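Local atomic coordinates of assemblin (Human herpesvirus 3, PDB entry 1VZV), a protein that probably cleaves the assembly protein inside the herpesvirus procapsid, a serine protease step that lets the capsid mature, and is active as a dimer. Residues L99-V109 and G140-T148. Numbering follows the deposited sequence.
Sequences LYLVTNYLPSV and GTVVNYDCT
Leu99 lies against Tyr145 and Asp146 where the axes of 99-105 and 144-146 approach to 8.7 Å, nearly antiparallel; beyond the helix the start of strand 108-112 bridges the chain just before strand 144-146. These are the sheet's two outermost strands, so the bridge helps to close the seven-stranded β-barrel of herpesvirus assemblins. Chi1 of -165° swings Leu99 CG away from its own N, and the two methyls spread along the strand: CD1 meets CB of Tyr145, while CD2 of Leu99 lies 3.5 Å from CA of Asp146. Another side of the helix faces the second subunit, where Leu201 of that subunit packs on Tyr100. Val102 CG2 slants toward the Tyr145 ring and meets CE2. Thr103 passes the same tyrosine in the opposite direction, Thr103 OG1 lying 3.4 Å from Tyr145 CD1. Thr103 OG1 also donates to Leu99 O at 3.0 Å, and that oxygen accepts the helical N-H of Thr103 from the other face of its carbonyl plane. At Leu106, where the helix ends, the carbonyl O takes a hydrogen bond from Tyr145 OH (2.7 Å), the donor tilted 15° from the carbonyl plane; the buried phenol thus spans from barrel strand to helix end. Pro107 O accepts from Val143 N at 3.0 Å. Ser108 and Val142 form a single antiparallel bridge as a non-hydrogen-bonded pair, and Ser108 OG is hydrogen-bonded to Val134 O. Val109 N donates to Thr141 O at 3.1 Å. Val109, immediately before the catalytic Ser110, is buried against Val130 and Leu132, its CG2 3.6 Å from CG1 of Val143.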
ATOM      1  N   LEU A  99      -4.835  10.967  12.882  1.00 25.00           N
ATOM      2  CA  LEU A  99      -5.985  10.092  12.964  1.00 25.00           C
ATOM      3  C   LEU A  99      -6.581   9.761  11.610  1.00 25.00           C
ATOM      4  O   LEU A  99      -7.013   8.651  11.398  1.00 25.00           O
ATOM      5  CB  LEU A  99      -7.044  10.722  13.861  1.00 25.00           C
ATOM      6  CG  LEU A  99      -8.185   9.855  14.379  1.00 25.00           C
ATOM      7  CD1 LEU A  99      -7.652   8.717  15.193  1.00 25.00           C
ATOM      8  CD2 LEU A  99      -9.054  10.706  15.237  1.00 25.00           C
ATOM      9  N   TYR A 100      -6.613  10.720  10.695  1.00 25.00           N
ATOM     10  CA  TYR A 100      -7.159  10.506   9.347  1.00 25.00           C
ATOM     11  C   TYR A 100      -6.330   9.525   8.538  1.00 25.00           C
ATOM     12  O   TYR A 100      -6.880   8.775   7.733  1.00 25.00           O
ATOM     13  CB  TYR A 100      -7.255  11.828   8.568  1.00 25.00           C
ATOM     14  CG  TYR A 100      -7.737  11.642   7.159  1.00 25.00           C
ATOM     15  CD1 TYR A 100      -6.851  11.335   6.139  1.00 25.00           C
ATOM     16  CD2 TYR A 100      -9.085  11.711   6.858  1.00 25.00           C
ATOM     17  CE1 TYR A 100      -7.295  11.098   4.854  1.00 25.00           C
ATOM     18  CE2 TYR A 100      -9.547  11.477   5.575  1.00 25.00           C
ATOM     19  CZ  TYR A 100      -8.643  11.168   4.574  1.00 25.00           C
ATOM     20  OH  TYR A 100      -9.089  10.929   3.291  1.00 25.00           O
ATOM     21  N   LEU A 101      -5.003   9.627   8.679  1.00 25.00           N
ATOM     22  CA  LEU A 101      -4.028   8.769   8.002  1.00 25.00           C
ATOM     23  C   LEU A 101      -4.058   7.333   8.535  1.00 25.00           C
ATOM     24  O   LEU A 101      -4.127   6.381   7.764  1.00 25.00           O
ATOM     25  CB  LEU A 101      -2.614   9.324   8.200  1.00 25.00           C
ATOM     26  CG  LEU A 101      -1.909  10.241   7.206  1.00 25.00           C
ATOM     27  CD1 LEU A 101      -2.219   9.802   5.796  1.00 25.00           C
ATOM     28  CD2 LEU A 101      -2.313  11.646   7.407  1.00 25.00           C
ATOM     29  N   VAL A 102      -3.990   7.195   9.858  1.00 25.00           N
ATOM     30  CA  VAL A 102      -3.980   5.897  10.526  1.00 25.00           C
ATOM     31  C   VAL A 102      -5.266   5.110  10.367  1.00 25.00           C
ATOM     32  O   VAL A 102      -5.224   3.875  10.324  1.00 25.00           O
ATOM     33  CB  VAL A 102      -3.623   6.004  12.029  1.00 25.00           C
ATOM     34  CG1 VAL A 102      -4.625   6.818  12.742  1.00 25.00           C
ATOM     35  CG2 VAL A 102      -3.566   4.645  12.655  1.00 25.00           C
ATOM     36  N   THR A 103      -6.399   5.803  10.274  1.00 25.00           N
ATOM     37  CA  THR A 103      -7.666   5.115  10.113  1.00 25.00           C
ATOM     38  C   THR A 103      -7.749   4.529   8.727  1.00 25.00           C
ATOM     39  O   THR A 103      -8.125   3.389   8.593  1.00 25.00           O
ATOM     40  CB  THR A 103      -8.902   6.005  10.384  1.00 25.00           C
ATOM     41  OG1 THR A 103      -8.912   6.410  11.748  1.00 25.00           O
ATOM     42  CG2 THR A 103     -10.163   5.238  10.171  1.00 25.00           C
ATOM     43  N   ASN A 104      -7.334   5.262   7.704  1.00 25.00           N
ATOM     44  CA  ASN A 104      -7.429   4.723   6.354  1.00 25.00           C
ATOM     45  C   ASN A 104      -6.350   3.710   5.951  1.00 25.00           C
ATOM     46  O   ASN A 104      -6.599   2.833   5.117  1.00 25.00           O
ATOM     47  CB  ASN A 104      -7.535   5.847   5.327  1.00 25.00           C
ATOM     48  CG  ASN A 104      -8.921   6.463   5.273  1.00 25.00           C
ATOM     49  OD1 ASN A 104      -9.760   6.073   4.465  1.00 25.00           O
ATOM     50  ND2 ASN A 104      -9.158   7.441   6.116  1.00 25.00           N
ATOM     51  N   TYR A 105      -5.162   3.818   6.544  1.00 25.00           N
ATOM     52  CA  TYR A 105      -4.061   2.888   6.249  1.00 25.00           C
ATOM     53  C   TYR A 105      -4.242   1.553   6.982  1.00 25.00           C
ATOM     54  O   TYR A 105      -4.116   0.502   6.376  1.00 25.00           O
ATOM     55  CB  TYR A 105      -2.706   3.497   6.645  1.00 25.00           C
ATOM     56  CG  TYR A 105      -1.517   2.875   5.931  1.00 25.00           C
ATOM     57  CD1 TYR A 105      -0.892   1.735   6.420  1.00 25.00           C
ATOM     58  CD2 TYR A 105      -1.083   3.382   4.711  1.00 25.00           C
ATOM     59  CE1 TYR A 105       0.118   1.116   5.704  1.00 25.00           C
ATOM     60  CE2 TYR A 105      -0.084   2.769   3.997  1.00 25.00           C
ATOM     61  CZ  TYR A 105       0.505   1.637   4.492  1.00 25.00           C
ATOM     62  OH  TYR A 105       1.449   1.019   3.726  1.00 25.00           O
ATOM     63  N   LEU A 106      -4.550   1.615   8.279  1.00 25.00           N
ATOM     64  CA  LEU A 106      -4.738   0.444   9.128  1.00 25.00           C
ATOM     65  C   LEU A 106      -6.172   0.294   9.667  1.00 25.00           C
ATOM     66  O   LEU A 106      -6.385   0.306  10.873  1.00 25.00           O
ATOM     67  CB  LEU A 106      -3.800   0.567  10.313  1.00 25.00           C
ATOM     68  CG  LEU A 106      -2.307   0.583  10.040  1.00 25.00           C
ATOM     69  CD1 LEU A 106      -1.551   0.803  11.342  1.00 25.00           C
ATOM     70  CD2 LEU A 106      -1.919  -0.732   9.403  1.00 25.00           C
ATOM     71  N   PRO A 107      -7.155   0.046   8.792  1.00 25.00           N
ATOM     72  CA  PRO A 107      -8.526  -0.087   9.260  1.00 25.00           C
ATOM     73  C   PRO A 107      -8.981  -1.269  10.076  1.00 25.00           C
ATOM     74  O   PRO A 107     -10.016  -1.174  10.711  1.00 25.00           O
ATOM     75  CB  PRO A 107      -9.342   0.055   7.978  1.00 25.00           C
ATOM     76  CG  PRO A 107      -8.474  -0.458   6.950  1.00 25.00           C
ATOM     77  CD  PRO A 107      -7.120   0.082   7.322  1.00 25.00           C
ATOM     78  N   SER A 108      -8.283  -2.390  10.054  1.00 25.00           N
ATOM     79  CA  SER A 108      -8.746  -3.525  10.846  1.00 25.00           C
ATOM     80  C   SER A 108      -7.831  -3.972  12.002  1.00 25.00           C
ATOM     81  O   SER A 108      -6.680  -3.549  12.118  1.00 25.00           O
ATOM     82  CB  SER A 108      -9.109  -4.700   9.933  1.00 25.00           C
ATOM     83  OG  SER A 108     -10.099  -4.345   8.970  1.00 25.00           O
ATOM     84  N   VAL A 109      -8.359  -4.845  12.852  1.00 25.00           N
ATOM     85  CA  VAL A 109      -7.658  -5.356  14.028  1.00 25.00           C
ATOM     86  C   VAL A 109      -7.693  -6.861  14.008  1.00 25.00           C
ATOM     87  O   VAL A 109      -8.755  -7.428  13.802  1.00 25.00           O
ATOM     88  CB  VAL A 109      -8.363  -4.878  15.300  1.00 25.00           C
ATOM     89  CG1 VAL A 109      -8.417  -5.988  16.380  1.00 25.00           C
ATOM     90  CG2 VAL A 109      -7.688  -3.581  15.800  1.00 25.00           C
ATOM     91  N   GLY A 140     -16.151  -8.956  11.732  1.00 25.00           N
ATOM     92  CA  GLY A 140     -16.620  -7.633  12.136  1.00 25.00           C
ATOM     93  C   GLY A 140     -15.436  -6.810  12.620  1.00 25.00           C
ATOM     94  O   GLY A 140     -15.615  -5.793  13.312  1.00 25.00           O
ATOM     95  N   THR A 141     -14.234  -7.247  12.204  1.00 25.00           N
ATOM     96  CA  THR A 141     -12.958  -6.667  12.615  1.00 25.00           C
ATOM     97  C   THR A 141     -12.578  -5.292  12.112  1.00 25.00           C
ATOM     98  O   THR A 141     -11.401  -4.959  12.102  1.00 25.00           O
ATOM     99  CB  THR A 141     -11.752  -7.628  12.359  1.00 25.00           C
ATOM    100  OG1 THR A 141     -11.686  -8.003  10.975  1.00 25.00           O
ATOM    101  CG2 THR A 141     -11.831  -8.865  13.218  1.00 25.00           C
ATOM    102  N   VAL A 142     -13.532  -4.497  11.646  1.00 25.00           N
ATOM    103  CA  VAL A 142     -13.189  -3.144  11.225  1.00 25.00           C
ATOM    104  C   VAL A 142     -13.147  -2.315  12.524  1.00 25.00           C
ATOM    105  O   VAL A 142     -13.859  -2.627  13.489  1.00 25.00           O
ATOM    106  CB  VAL A 142     -14.192  -2.614  10.209  1.00 25.00           C
ATOM    107  CG1 VAL A 142     -14.564  -1.204  10.515  1.00 25.00           C
ATOM    108  CG2 VAL A 142     -13.593  -2.695   8.835  1.00 25.00           C
ATOM    109  N   VAL A 143     -12.274  -1.321  12.605  1.00 25.00           N
ATOM    110  CA  VAL A 143     -12.202  -0.545  13.828  1.00 25.00           C
ATOM    111  C   VAL A 143     -12.381   0.949  13.668  1.00 25.00           C
ATOM    112  O   VAL A 143     -12.337   1.469  12.565  1.00 25.00           O
ATOM    113  CB  VAL A 143     -10.913  -0.824  14.609  1.00 25.00           C
ATOM    114  CG1 VAL A 143     -10.965  -2.190  15.187  1.00 25.00           C
ATOM    115  CG2 VAL A 143      -9.720  -0.663  13.736  1.00 25.00           C
ATOM    116  N   ASN A 144     -12.649   1.618  14.783  1.00 25.00           N
ATOM    117  CA  ASN A 144     -12.814   3.049  14.810  1.00 25.00           C
ATOM    118  C   ASN A 144     -11.724   3.587  15.725  1.00 25.00           C
ATOM    119  O   ASN A 144     -11.347   2.943  16.704  1.00 25.00           O
ATOM    120  CB  ASN A 144     -14.203   3.420  15.320  1.00 25.00           C
ATOM    121  CG  ASN A 144     -14.543   4.886  15.096  1.00 25.00           C
ATOM    122  OD1 ASN A 144     -14.509   5.381  13.974  1.00 25.00           O
ATOM    123  ND2 ASN A 144     -14.887   5.584  16.168  1.00 25.00           N
ATOM    124  N   TYR A 145     -11.156   4.719  15.320  1.00 25.00           N
ATOM    125  CA  TYR A 145     -10.091   5.433  16.028  1.00 25.00           C
ATOM    126  C   TYR A 145     -10.592   6.858  16.269  1.00 25.00           C
ATOM    127  O   TYR A 145     -11.298   7.407  15.415  1.00 25.00           O
ATOM    128  CB  TYR A 145      -8.860   5.608  15.133  1.00 25.00           C
ATOM    129  CG  TYR A 145      -8.102   4.389  14.693  1.00 25.00           C
ATOM    130  CD1 TYR A 145      -8.577   3.573  13.673  1.00 25.00           C
ATOM    131  CD2 TYR A 145      -6.859   4.109  15.239  1.00 25.00           C
ATOM    132  CE1 TYR A 145      -7.826   2.498  13.205  1.00 25.00           C
ATOM    133  CE2 TYR A 145      -6.097   3.046  14.785  1.00 25.00           C
ATOM    134  CZ  TYR A 145      -6.578   2.232  13.765  1.00 25.00           C
ATOM    135  OH  TYR A 145      -5.813   1.153  13.345  1.00 25.00           O
ATOM    136  N   ASP A 146     -10.218   7.456  17.400  1.00 25.00           N
ATOM    137  CA  ASP A 146     -10.584   8.852  17.714  1.00 25.00           C
ATOM    138  C   ASP A 146      -9.690   9.355  18.817  1.00 25.00           C
ATOM    139  O   ASP A 146      -8.807   8.622  19.252  1.00 25.00           O
ATOM    140  CB  ASP A 146     -12.038   9.014  18.148  1.00 25.00           C
ATOM    141  CG  ASP A 146     -12.647  10.311  17.655  1.00 25.00           C
ATOM    142  OD1 ASP A 146     -11.943  11.317  17.523  1.00 25.00           O
ATOM    143  OD2 ASP A 146     -13.843  10.322  17.363  1.00 25.00           O
ATOM    144  N   CYS A 147      -9.928  10.559  19.321  1.00 25.00           N
ATOM    145  CA  CYS A 147      -9.055  11.056  20.369  1.00 25.00           C
ATOM    146  C   CYS A 147      -9.595  11.127  21.774  1.00 25.00           C
ATOM    147  O   CYS A 147      -9.148  11.960  22.542  1.00 25.00           O
ATOM    148  CB  CYS A 147      -8.432  12.387  19.989  1.00 25.00           C
ATOM    149  SG  CYS A 147      -9.156  13.048  18.534  1.00 25.00           S
ATOM    150  N   THR A 148     -10.531  10.255  22.119  1.00 25.00           N
ATOM    151  CA  THR A 148     -11.093  10.199  23.460  1.00 25.00           C
ATOM    152  C   THR A 148     -11.789   8.850  23.506  1.00 25.00           C
ATOM    153  O   THR A 148     -12.516   8.504  22.574  1.00 25.00           O
ATOM    154  CB  THR A 148     -12.185  11.228  23.661  1.00 25.00           C
ATOM    155  OG1 THR A 148     -13.237  10.949  22.740  1.00 25.00           O
ATOM    156  CG2 THR A 148     -11.688  12.634  23.441  1.00 25.00           C
TER